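Local coordinates for protein CT_858 (Chlamydia trachomatis, PDB 3DOR), which is a secreted chlamydial protease, probably a serine-type endopeptidase, whose mature form is a dimer, at residues Q9-L14 with Q60-F65; E15-V20 with C510-S515; A23-K28 with W34-S39; E29-W34 with K137-E142; L516-R519 with A523-E526. One frame throughout, in Å; residues are numbered along the deposited sequence.

Contact 1: residues Q9-L14 with Q60-F65; sequences QDLSFL and QVLADF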
# COMPACT_ATOMS: atom_id res chain seq x y z
N GLN B 9 14.43 -5.73 -18.18
CA GLN B 9 13.92 -4.44 -17.75
C GLN B 9 13.69 -4.43 -16.24
O GLN B 9 14.17 -3.54 -15.53
CB GLN B 9 12.60 -4.14 -18.46
CG GLN B 9 12.48 -2.73 -19.00
CD GLN B 9 12.78 -1.67 -17.96
OE1 GLN B 9 12.11 -1.58 -16.93
NE2 GLN B 9 13.81 -0.86 -18.22
N ASP B 10 12.97 -5.42 -15.75
CA ASP B 10 12.68 -5.49 -14.33
C ASP B 10 13.93 -5.72 -13.49
O ASP B 10 14.04 -5.22 -12.37
CB ASP B 10 11.61 -6.55 -14.07
CG ASP B 10 10.28 -6.21 -14.74
OD1 ASP B 10 9.88 -5.03 -14.68
OD2 ASP B 10 9.64 -7.11 -15.32
N LEU B 11 14.89 -6.47 -14.04
CA LEU B 11 16.14 -6.73 -13.34
C LEU B 11 16.82 -5.38 -13.17
O LEU B 11 17.29 -5.04 -12.08
CB LEU B 11 17.05 -7.64 -14.18
CG LEU B 11 18.16 -8.44 -13.49
CD1 LEU B 11 19.13 -8.93 -14.55
CD2 LEU B 11 18.90 -7.61 -12.47
N SER B 12 16.86 -4.60 -14.24
CA SER B 12 17.50 -3.29 -14.20
C SER B 12 16.82 -2.41 -13.16
O SER B 12 17.47 -1.59 -12.52
CB SER B 12 17.46 -2.61 -15.57
OG SER B 12 16.15 -2.15 -15.88
N PHE B 13 15.51 -2.56 -13.01
CA PHE B 13 14.81 -1.76 -12.02
C PHE B 13 15.24 -2.19 -10.62
O PHE B 13 15.54 -1.35 -9.76
CB PHE B 13 13.29 -1.91 -12.16
CG PHE B 13 12.51 -1.08 -11.18
CD1 PHE B 13 12.66 0.31 -11.16
CD2 PHE B 13 11.65 -1.68 -10.26
CE1 PHE B 13 11.95 1.09 -10.24
CE2 PHE B 13 10.94 -0.91 -9.34
CZ PHE B 13 11.09 0.48 -9.33
N LEU B 14 15.29 -3.50 -10.38
CA LEU B 14 15.70 -4.00 -9.08
C LEU B 14 17.11 -3.54 -8.76
O LEU B 14 17.38 -3.07 -7.65
CB LEU B 14 15.66 -5.53 -9.05
CG LEU B 14 14.30 -6.19 -9.21
CD1 LEU B 14 14.51 -7.70 -9.07
CD2 LEU B 14 13.31 -5.67 -8.16
N GLN B 60 13.05 -17.25 -11.47
CA GLN B 60 14.10 -17.93 -10.72
C GLN B 60 15.37 -17.10 -10.77
O GLN B 60 16.06 -16.96 -9.76
CB GLN B 60 14.37 -19.31 -11.33
CG GLN B 60 13.32 -20.35 -11.02
CD GLN B 60 13.23 -21.41 -12.08
OE1 GLN B 60 14.22 -21.74 -12.74
NE2 GLN B 60 12.04 -21.98 -12.26
N VAL B 61 15.68 -16.55 -11.94
CA VAL B 61 16.88 -15.75 -12.07
C VAL B 61 16.84 -14.49 -11.22
O VAL B 61 17.84 -14.12 -10.59
CB VAL B 61 17.13 -15.34 -13.54
CG1 VAL B 61 18.32 -14.39 -13.62
CG2 VAL B 61 17.41 -16.58 -14.37
N LEU B 62 15.69 -13.82 -11.21
CA LEU B 62 15.55 -12.59 -10.42
C LEU B 62 15.58 -12.93 -8.93
O LEU B 62 16.19 -12.23 -8.14
CB LEU B 62 14.23 -11.89 -10.77
CG LEU B 62 14.12 -11.38 -12.22
CD1 LEU B 62 12.82 -10.62 -12.41
CD2 LEU B 62 15.29 -10.47 -12.53
N ALA B 63 14.93 -14.03 -8.57
CA ALA B 63 14.89 -14.48 -7.19
C ALA B 63 16.29 -14.85 -6.70
O ALA B 63 16.64 -14.59 -5.54
CB ALA B 63 13.95 -15.66 -7.05
N ASP B 64 17.10 -15.46 -7.57
CA ASP B 64 18.46 -15.84 -7.20
C ASP B 64 19.34 -14.62 -7.06
O ASP B 64 20.23 -14.58 -6.22
CB ASP B 64 19.06 -16.79 -8.24
CG ASP B 64 18.42 -18.17 -8.19
OD1 ASP B 64 17.55 -18.40 -7.32
OD2 ASP B 64 18.79 -19.03 -9.02
N PHE B 65 19.07 -13.61 -7.88
CA PHE B 65 19.81 -12.35 -7.84
C PHE B 65 19.61 -11.69 -6.47
O PHE B 65 20.57 -11.24 -5.84
CB PHE B 65 19.30 -11.44 -8.96
CG PHE B 65 19.87 -10.05 -8.93
CD1 PHE B 65 21.22 -9.83 -9.19
CD2 PHE B 65 19.04 -8.96 -8.65
CE1 PHE B 65 21.74 -8.53 -9.18
CE2 PHE B 65 19.55 -7.65 -8.64
CZ PHE B 65 20.91 -7.44 -8.91
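Leu11 lays its CD2 methyl over one face of the Phe65 ring, 4.0 Å from the ring centroid and 16° off the normal, a CH-pi contact displaced slightly toward the rim at CE2. The same leucine reaches its other partner through the branch point: Leu11 CG lies 3.6 Å from Leu62 CD2, and the two leucines cross at a slant. With its CG anti to the backbone N (chi1 -159°), Leu11 brings that CG and the CD2 methyl to helix 55-67. Leu14, one turn further on, meets the Phe65 ring at its edge, where Leu14 CB is 4.4 Å from CE2. The two short helical segments run nearly parallel, 13° apart, with axes 10.9 Å from each other; branched leucines and a phenylalanine are long enough to bridge that spacing. Helix 36-48 packs against Leu11 and Phe65, while Ile507 of strand 507-518 lies against Leu62. On another side of helix 2-20, Phe13 stacks on Phe13 of the second subunit. All the residues that meet between the helices are buried and apolar, which implies that dispersion and exclusion of water, rather than directed polar bonds, hold them together.

Contact 2: residues E15-V20 with C510-S515; sequences EHLLQV and CSLTGS
Leu512 spreads its two methyls against two leucines of the helix. Leu512 CD1 rests 3.9 Å from Leu17 CB, and Leu512 CD2 lies 3.8 Å from Leu18 CD2. In both pairs the side chains cross at about a right angle. The CB of Leu512 already faces helix 2-20, and its CG, anti to the carbonyl carbon (chi1 -66°), places one methyl against each partner. Leucine suits position 512 because its fork can touch two neighbours at once; all three leucines are apolar and buried. Further out, Leu69 and Leu36 lie against Leu18, and Val499 of the adjoining strand 496-499 against Leu17, which also touches Pro502 of the second subunit. The strand is held by backbone hydrogen bonds, Leu512 with Phe497 and Ser511 with Gly75. Polar side chains add to this: Ser511 OG bonds to His73 O, and Thr513 OG1 to Asp71 OD2. The arrangement is that of a helix packed on one face of an antiparallel sheet: the last turns of N-terminal helix 2-20 lie on strand 507-518, in the region assigned to peptidase family S41.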
# COMPACT_ATOMS: atom_id res chain seq x y z
N GLU B 15 18.01 -3.66 -9.73
CA GLU B 15 19.38 -3.24 -9.54
C GLU B 15 19.43 -1.78 -9.12
O GLU B 15 20.24 -1.39 -8.27
CB GLU B 15 20.18 -3.41 -10.84
CG GLU B 15 21.63 -2.96 -10.72
CD GLU B 15 22.37 -2.96 -12.05
OE1 GLU B 15 23.54 -2.51 -12.08
OE2 GLU B 15 21.79 -3.41 -13.06
N HIS B 16 18.57 -0.95 -9.70
CA HIS B 16 18.57 0.46 -9.35
C HIS B 16 18.06 0.66 -7.92
O HIS B 16 18.53 1.55 -7.22
CB HIS B 16 17.72 1.27 -10.34
CG HIS B 16 17.64 2.72 -10.00
ND1 HIS B 16 16.50 3.30 -9.48
CD2 HIS B 16 18.59 3.69 -10.02
CE1 HIS B 16 16.75 4.57 -9.19
NE2 HIS B 16 18.01 4.83 -9.51
N LEU B 17 17.12 -0.17 -7.49
CA LEU B 17 16.61 -0.05 -6.12
C LEU B 17 17.75 -0.36 -5.14
O LEU B 17 17.85 0.24 -4.07
CB LEU B 17 15.45 -1.03 -5.89
CG LEU B 17 14.18 -0.85 -6.73
CD1 LEU B 17 13.12 -1.85 -6.30
CD2 LEU B 17 13.67 0.57 -6.59
N LEU B 18 18.61 -1.30 -5.53
CA LEU B 18 19.74 -1.69 -4.69
C LEU B 18 20.78 -0.59 -4.47
O LEU B 18 21.59 -0.67 -3.54
CB LEU B 18 20.42 -2.93 -5.27
CG LEU B 18 19.50 -4.15 -5.33
CD1 LEU B 18 20.28 -5.35 -5.83
CD2 LEU B 18 18.92 -4.42 -3.95
N GLN B 19 20.76 0.44 -5.31
CA GLN B 19 21.71 1.54 -5.15
C GLN B 19 21.06 2.75 -4.50
O GLN B 19 21.74 3.62 -3.96
CB GLN B 19 22.31 1.94 -6.50
CG GLN B 19 23.17 0.86 -7.08
CD GLN B 19 24.11 1.36 -8.14
OE1 GLN B 19 23.68 1.77 -9.22
NE2 GLN B 19 25.40 1.33 -7.85
N VAL B 20 19.74 2.80 -4.54
CA VAL B 20 19.02 3.94 -3.98
C VAL B 20 18.37 3.70 -2.62
O VAL B 20 18.25 4.63 -1.82
CB VAL B 20 17.95 4.42 -4.99
CG1 VAL B 20 17.03 5.43 -4.35
CG2 VAL B 20 18.64 5.04 -6.19
N CYS B 510 8.96 -7.06 -3.82
CA CYS B 510 10.37 -7.26 -3.58
C CYS B 510 10.58 -6.55 -2.26
O CYS B 510 10.40 -5.34 -2.18
CB CYS B 510 11.24 -6.62 -4.65
SG CYS B 510 12.99 -6.79 -4.23
N SER B 511 10.91 -7.30 -1.22
CA SER B 511 11.15 -6.69 0.07
C SER B 511 12.64 -6.39 0.13
O SER B 511 13.45 -7.19 -0.35
CB SER B 511 10.73 -7.63 1.21
OG SER B 511 11.40 -8.87 1.12
N LEU B 512 12.99 -5.24 0.70
CA LEU B 512 14.38 -4.81 0.82
C LEU B 512 14.62 -4.28 2.23
O LEU B 512 13.68 -4.13 3.01
CB LEU B 512 14.69 -3.74 -0.22
CG LEU B 512 14.63 -4.23 -1.68
CD1 LEU B 512 14.72 -3.05 -2.64
CD2 LEU B 512 15.76 -5.23 -1.93
N THR B 513 15.88 -3.97 2.53
CA THR B 513 16.28 -3.47 3.84
C THR B 513 16.71 -2.02 3.78
O THR B 513 17.63 -1.67 3.02
CB THR B 513 17.41 -4.35 4.38
OG1 THR B 513 16.99 -5.71 4.33
CG2 THR B 513 17.78 -3.97 5.83
N GLY B 514 16.06 -1.17 4.58
CA GLY B 514 16.36 0.25 4.56
C GLY B 514 17.29 0.79 5.63
O GLY B 514 17.46 2.01 5.72
N SER B 515 17.90 -0.08 6.42
CA SER B 515 18.82 0.39 7.46
C SER B 515 19.74 -0.72 7.95
O SER B 515 19.53 -1.89 7.65
CB SER B 515 18.03 0.91 8.65
OG SER B 515 17.47 -0.18 9.36

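Contact 3: residues A23-K28 with W34-S39; sequences APKTWK and WDLVQS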
# COMPACT_ATOMS: atom_id res chain seq x y z
N ALA B 23 20.21 -0.23 2.28
CA ALA B 23 21.21 0.15 3.27
C ALA B 23 22.35 -0.82 3.51
O ALA B 23 23.48 -0.39 3.71
CB ALA B 23 20.52 0.47 4.60
N PRO B 24 22.09 -2.13 3.52
CA PRO B 24 23.19 -3.08 3.76
C PRO B 24 24.17 -3.33 2.62
O PRO B 24 25.02 -4.21 2.72
CB PRO B 24 22.47 -4.35 4.21
CG PRO B 24 21.13 -4.24 3.62
CD PRO B 24 20.77 -2.78 3.65
N LYS B 25 24.05 -2.56 1.54
CA LYS B 25 24.92 -2.70 0.38
C LYS B 25 26.42 -2.74 0.75
O LYS B 25 27.13 -3.68 0.40
CB LYS B 25 24.64 -1.57 -0.62
CG LYS B 25 25.59 -1.49 -1.81
CD LYS B 25 24.95 -0.68 -2.95
CE LYS B 25 25.97 0.19 -3.68
NZ LYS B 25 27.13 -0.55 -4.23
N THR B 26 26.88 -1.72 1.46
CA THR B 26 28.28 -1.66 1.86
C THR B 26 28.68 -2.86 2.72
O THR B 26 29.82 -3.33 2.66
CB THR B 26 28.56 -0.37 2.64
OG1 THR B 26 27.98 0.74 1.94
CG2 THR B 26 30.06 -0.14 2.78
N TRP B 27 27.75 -3.36 3.51
CA TRP B 27 28.01 -4.50 4.37
C TRP B 27 28.16 -5.80 3.57
O TRP B 27 29.03 -6.61 3.87
CB TRP B 27 26.88 -4.64 5.40
CG TRP B 27 26.87 -5.96 6.09
CD1 TRP B 27 26.11 -7.05 5.76
CD2 TRP B 27 27.67 -6.35 7.21
NE1 TRP B 27 26.39 -8.09 6.61
CE2 TRP B 27 27.35 -7.69 7.51
CE3 TRP B 27 28.63 -5.69 7.99
CZ2 TRP B 27 27.95 -8.39 8.55
CZ3 TRP B 27 29.23 -6.39 9.03
CH2 TRP B 27 28.88 -7.73 9.30
N LYS B 28 27.31 -5.98 2.57
CA LYS B 28 27.36 -7.18 1.74
C LYS B 28 28.65 -7.26 0.93
O LYS B 28 29.21 -8.34 0.72
CB LYS B 28 26.15 -7.20 0.81
CG LYS B 28 24.80 -7.11 1.55
CD LYS B 28 24.60 -8.29 2.50
CE LYS B 28 23.26 -8.21 3.22
NZ LYS B 28 23.00 -9.41 4.06
N TRP B 34 30.53 -9.39 -2.17
CA TRP B 34 29.50 -9.20 -3.16
C TRP B 34 29.68 -7.88 -3.93
O TRP B 34 30.18 -6.90 -3.37
CB TRP B 34 28.14 -9.21 -2.46
CG TRP B 34 26.99 -8.73 -3.27
CD1 TRP B 34 26.20 -9.47 -4.10
CD2 TRP B 34 26.47 -7.40 -3.30
NE1 TRP B 34 25.22 -8.68 -4.65
CE2 TRP B 34 25.36 -7.40 -4.17
CE3 TRP B 34 26.84 -6.20 -2.67
CZ2 TRP B 34 24.61 -6.25 -4.43
CZ3 TRP B 34 26.08 -5.05 -2.93
CH2 TRP B 34 24.98 -5.09 -3.80
N ASP B 35 29.28 -7.87 -5.19
CA ASP B 35 29.38 -6.68 -6.03
C ASP B 35 28.12 -6.56 -6.87
O ASP B 35 27.81 -7.45 -7.66
CB ASP B 35 30.59 -6.73 -6.96
CG ASP B 35 30.68 -5.49 -7.86
OD1 ASP B 35 31.05 -4.41 -7.35
OD2 ASP B 35 30.34 -5.60 -9.06
N LEU B 36 27.42 -5.45 -6.70
CA LEU B 36 26.17 -5.21 -7.41
C LEU B 36 26.23 -5.33 -8.93
O LEU B 36 25.55 -6.16 -9.52
CB LEU B 36 25.62 -3.83 -7.01
CG LEU B 36 24.30 -3.41 -7.68
CD1 LEU B 36 23.30 -4.57 -7.68
CD2 LEU B 36 23.75 -2.22 -6.94
N VAL B 37 27.04 -4.49 -9.57
CA VAL B 37 27.16 -4.52 -11.03
C VAL B 37 27.47 -5.92 -11.54
O VAL B 37 26.80 -6.43 -12.44
CB VAL B 37 28.26 -3.55 -11.51
CG1 VAL B 37 28.38 -3.60 -13.03
CG2 VAL B 37 27.95 -2.14 -11.06
N GLN B 38 28.48 -6.56 -10.96
CA GLN B 38 28.87 -7.90 -11.36
C GLN B 38 27.76 -8.95 -11.18
O GLN B 38 27.56 -9.80 -12.05
CB GLN B 38 30.13 -8.31 -10.59
CG GLN B 38 30.65 -9.68 -10.93
CD GLN B 38 30.31 -10.72 -9.88
OE1 GLN B 38 30.80 -10.65 -8.75
NE2 GLN B 38 29.47 -11.68 -10.24
N SER B 39 27.03 -8.90 -10.07
CA SER B 39 25.94 -9.85 -9.85
C SER B 39 24.86 -9.59 -10.89
O SER B 39 24.22 -10.51 -11.40
CB SER B 39 25.33 -9.67 -8.45
OG SER B 39 26.30 -9.82 -7.43
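Lys28 NZ is gripped from two sources, a salt bridge to Glu526 and a hydrogen bond to Asn70 O, while at the other end of the residue its carbonyl meets Trp34. Trp34 N makes a weak hydrogen bond to Lys28 O, 3.3 Å long, and the indole, with CG anti to the backbone N (chi1 167°), swings back against helix 25-32. There Lys25 CG comes in the plane of the indole at its edge, 3.8 Å from Trp34 CZ3, and Lys28 CB lies 3.7 Å from Trp34 CE3. Lysine suits both places because its aliphatic part can lie against the ring while its amine finds an acid; for Lys25 NZ that acid is Glu29. Just after the tryptophan, the Asp35 carboxylate caps the next helix: Gln38 N donates to Asp35 OD2 on its anti side, 2.8 Å away. Asp35 O is held as well, by Ser39 OG at 2.8 Å, from above the carbonyl plane, and by Ser39 N at 2.9 Å. The arrangement is a corner between two consecutive helices, 25-32 and 36-48, with a tryptophan packed in the corner and an aspartate N-cap opening the second helix.

Contact 4: residues E29-W34 with K137-E142; sequences EQYLGW and KGTAAE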
# COMPACT_ATOMS: atom_id res chain seq x y z
N GLU B 29 29.13 -6.11 0.46
CA GLU B 29 30.36 -6.08 -0.32
C GLU B 29 31.50 -6.57 0.55
O GLU B 29 32.35 -7.33 0.10
CB GLU B 29 30.64 -4.66 -0.82
CG GLU B 29 29.46 -4.09 -1.59
CD GLU B 29 29.60 -2.62 -1.94
OE1 GLU B 29 29.98 -1.81 -1.07
OE2 GLU B 29 29.29 -2.26 -3.10
N GLN B 30 31.50 -6.18 1.82
CA GLN B 30 32.56 -6.59 2.71
C GLN B 30 32.35 -7.96 3.35
O GLN B 30 33.30 -8.72 3.49
CB GLN B 30 32.78 -5.55 3.80
CG GLN B 30 33.99 -5.85 4.65
CD GLN B 30 34.26 -4.79 5.69
OE1 GLN B 30 33.75 -4.86 6.82
NE2 GLN B 30 35.06 -3.79 5.32
N TYR B 31 31.12 -8.26 3.74
CA TYR B 31 30.83 -9.53 4.39
C TYR B 31 30.79 -10.70 3.41
O TYR B 31 31.19 -11.81 3.75
CB TYR B 31 29.49 -9.44 5.14
CG TYR B 31 29.04 -10.73 5.77
CD1 TYR B 31 29.70 -11.28 6.87
CD2 TYR B 31 27.94 -11.42 5.26
CE1 TYR B 31 29.28 -12.49 7.45
CE2 TYR B 31 27.51 -12.61 5.82
CZ TYR B 31 28.18 -13.14 6.91
OH TYR B 31 27.74 -14.33 7.42
N LEU B 32 30.31 -10.44 2.20
CA LEU B 32 30.21 -11.46 1.17
C LEU B 32 31.19 -11.29 0.00
O LEU B 32 31.40 -12.22 -0.77
CB LEU B 32 28.80 -11.47 0.58
CG LEU B 32 27.59 -11.62 1.50
CD1 LEU B 32 26.33 -11.52 0.66
CD2 LEU B 32 27.64 -12.96 2.22
N GLY B 33 31.79 -10.11 -0.13
CA GLY B 33 32.69 -9.88 -1.25
C GLY B 33 31.78 -9.72 -2.46
O GLY B 33 32.18 -9.90 -3.62
N TRP B 34 30.53 -9.39 -2.17
CA TRP B 34 29.50 -9.20 -3.16
C TRP B 34 29.68 -7.88 -3.93
O TRP B 34 30.18 -6.90 -3.37
CB TRP B 34 28.14 -9.21 -2.46
CG TRP B 34 26.99 -8.73 -3.27
CD1 TRP B 34 26.20 -9.47 -4.10
CD2 TRP B 34 26.47 -7.40 -3.30
NE1 TRP B 34 25.22 -8.68 -4.65
CE2 TRP B 34 25.36 -7.40 -4.17
CE3 TRP B 34 26.84 -6.20 -2.67
CZ2 TRP B 34 24.61 -6.25 -4.43
CZ3 TRP B 34 26.08 -5.05 -2.93
CH2 TRP B 34 24.98 -5.09 -3.80
N LYS B 137 26.94 -18.76 3.36
CA LYS B 137 28.10 -18.72 4.23
C LYS B 137 28.16 -19.83 5.28
O LYS B 137 28.94 -19.76 6.23
CB LYS B 137 28.19 -17.35 4.91
CG LYS B 137 28.19 -16.21 3.90
CD LYS B 137 29.28 -15.20 4.22
CE LYS B 137 30.66 -15.82 4.10
NZ LYS B 137 31.72 -14.88 4.58
N GLY B 138 27.34 -20.85 5.10
CA GLY B 138 27.35 -21.96 6.03
C GLY B 138 26.91 -21.70 7.46
O GLY B 138 27.23 -22.48 8.35
N THR B 139 26.18 -20.62 7.72
CA THR B 139 25.72 -20.37 9.09
C THR B 139 24.52 -21.26 9.41
O THR B 139 23.79 -21.68 8.51
CB THR B 139 25.30 -18.90 9.30
OG1 THR B 139 24.14 -18.62 8.50
CG2 THR B 139 26.42 -17.96 8.90
N ALA B 140 24.33 -21.56 10.69
CA ALA B 140 23.20 -22.39 11.10
C ALA B 140 21.88 -21.76 10.62
O ALA B 140 20.97 -22.46 10.16
CB ALA B 140 23.20 -22.55 12.63
N ALA B 141 21.79 -20.43 10.72
CA ALA B 141 20.56 -19.76 10.29
C ALA B 141 20.26 -20.00 8.81
O ALA B 141 19.11 -20.24 8.44
CB ALA B 141 20.65 -18.25 10.59
N GLU B 142 21.29 -19.98 7.96
CA GLU B 142 21.08 -20.23 6.53
C GLU B 142 20.68 -21.69 6.33
O GLU B 142 19.86 -22.01 5.47
CB GLU B 142 22.35 -19.91 5.73
CG GLU B 142 22.81 -18.46 5.84
CD GLU B 142 24.21 -18.24 5.31
OE1 GLU B 142 24.37 -18.03 4.08
OE2 GLU B 142 25.16 -18.29 6.12
O HOH W 1 25.22 -15.29 6.75
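The Tyr31 ring receives Lys137 over one face, with NZ 4.6 Å from the centroid and 16° off the normal, a cation-pi contact; a water sits in the ring plane at its edge, 2.8 Å from OH. The lysine and tyrosine side chains slide past each other in opposite directions, which lets Lys137 CD touch Tyr31 CE2 at 3.5 Å while the amine travels back to the tyrosine's own backbone. There Lys137 NZ donates to Tyr31 O over 3.2 Å, lying nearly along the C=O axis. Bends at chi2 and chi3 (64° at the latter) curl the chain over the ring. Leu32 CD2 lies beside the ring and also touches Lys137 CD, at 3.4 Å, tighter than usual for carbons. A lysine suits this surface position because its methylenes can pack while its charge meets both pi electrons and a carbonyl. The bridging water also gives Glu142 OE2 a weak bond, but the acid's main partners are local: OE1 accepts from Lys137 N at 2.8 Å, and OE2 from Thr139 N and OG1. Since Glu142 N in turn donates to Thr139 OG1, threonine and glutamate form a capping box, the motif that opens helix 140-150 in the PDZ region.

Contact 5: residues L516-R519 with A523-E526; sequences LAVR and AFIE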
# COMPACT_ATOMS: atom_id res chain seq x y z
N LEU B 516 20.77 -0.32 8.69
CA LEU B 516 21.70 -1.26 9.29
C LEU B 516 21.78 -0.93 10.77
O LEU B 516 22.24 0.15 11.14
CB LEU B 516 23.10 -1.15 8.69
CG LEU B 516 23.46 -1.96 7.45
CD1 LEU B 516 24.95 -1.74 7.15
CD2 LEU B 516 23.18 -3.44 7.67
N ALA B 517 21.30 -1.84 11.61
CA ALA B 517 21.35 -1.62 13.04
C ALA B 517 22.78 -1.79 13.54
O ALA B 517 23.53 -2.63 13.01
CB ALA B 517 20.44 -2.60 13.75
N VAL B 518 23.14 -1.00 14.54
CA VAL B 518 24.46 -1.06 15.15
C VAL B 518 24.29 -1.18 16.66
O VAL B 518 23.59 -0.38 17.26
CB VAL B 518 25.27 0.22 14.87
CG1 VAL B 518 26.67 0.07 15.44
CG2 VAL B 518 25.33 0.51 13.37
N ARG B 519 24.92 -2.18 17.27
CA ARG B 519 24.83 -2.38 18.71
C ARG B 519 25.68 -1.31 19.43
O ARG B 519 26.56 -0.71 18.81
CB ARG B 519 25.31 -3.79 19.08
CG ARG B 519 24.46 -4.90 18.45
CD ARG B 519 25.12 -6.27 18.55
NE ARG B 519 25.31 -6.73 19.93
CZ ARG B 519 25.69 -7.96 20.25
NH1 ARG B 519 25.94 -8.85 19.31
NH2 ARG B 519 25.84 -8.29 21.53
N ALA B 523 29.17 -3.38 16.73
CA ALA B 523 28.93 -4.52 15.85
C ALA B 523 27.57 -4.40 15.16
O ALA B 523 26.62 -3.89 15.76
CB ALA B 523 29.01 -5.83 16.64
N PHE B 524 27.49 -4.86 13.92
CA PHE B 524 26.23 -4.84 13.18
C PHE B 524 25.47 -6.13 13.53
O PHE B 524 26.03 -7.03 14.16
CB PHE B 524 26.47 -4.81 11.67
CG PHE B 524 27.13 -3.54 11.17
CD1 PHE B 524 28.52 -3.42 11.16
CD2 PHE B 524 26.36 -2.48 10.72
CE1 PHE B 524 29.13 -2.24 10.69
CE2 PHE B 524 26.95 -1.30 10.25
CZ PHE B 524 28.34 -1.18 10.24
N ILE B 525 24.20 -6.20 13.11
CA ILE B 525 23.38 -7.38 13.39
C ILE B 525 23.20 -8.22 12.13
O ILE B 525 23.13 -9.44 12.20
CB ILE B 525 21.97 -6.97 13.92
CG1 ILE B 525 22.11 -6.14 15.19
CG2 ILE B 525 21.12 -8.22 14.22
CD1 ILE B 525 22.86 -6.87 16.28
N GLU B 526 23.15 -7.55 10.97
CA GLU B 526 22.97 -8.22 9.68
C GLU B 526 23.88 -9.44 9.54
O GLU B 526 25.09 -9.33 9.74
CB GLU B 526 23.26 -7.23 8.54
CG GLU B 526 22.89 -7.74 7.15
CD GLU B 526 21.40 -7.99 6.98
OE1 GLU B 526 20.61 -7.47 7.80
OE2 GLU B 526 21.01 -8.71 6.03
O HOH W 2 22.87 -4.52 11.17
O HOH W 3 25.96 -8.72 16.26
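Phe524 and Val518 lie side by side and point the same way, Val518 CG2 standing 4.0 Å from Phe524 CE2, while Leu516 slants across the same part of the ring and brings its CD1 to 3.7 Å from CE2. With CG anti to the carbonyl carbon (chi1 -66°), the phenylalanine folds its ring back over the strand, although its CB leads away from it. Leu516 also crosses Glu526 at about a right angle, its CD2 against the acid's CB. Next along, Arg519 and Ile525 cross at about a right angle too, the isoleucine CD1 lying against the arginine's CG and CD. Arginine suits this place because its methylenes can lie on an apolar neighbour while its guanidinium reaches acids beyond, forming salt bridges with Asp478 and Glu531.

The backbones meet most directly where Arg519 N donates to Ala523 O, 2.8 Å long and nearly straight at 175°. Beside it, Phe524 CA makes a CA-H...O contact with Ala517 O. One water bridges the two segments, accepting from Ile525 N and donating to Ala517 O at 2.7 Å; another links Arg519 NH1 to Phe524 O.

Around the point where the chain doubles back, helix 468-478 packs on Ala517, Arg519 and Ile525. Trp27 of helix 25-32 lies against Phe524 and Leu516, strand 361-368 flanks Ala517 and Val518, and Leu206 of the second subunit touches Leu516 and Phe524.

How the contacts relate
From the N terminus, helix 2-20 supplies the first segments of contacts 1 and 2. Contact 1 closes a loop of 45 intervening residues by joining it to helix 55-67, and contact 3 closes a small turn within that loop. Contact 4 crosses both: it starts inside the loop of contact 1 and ends in the PDZ region, to which it ties helix 25-32. Contact 2 spans far more of the chain, crossing contact 1 and enclosing contacts 3 and 4, and ties helix 2-20 to strand 507-518 of the S41 region. Contact 5 follows in series on that strand, and contacts 3 and 5 meet each other.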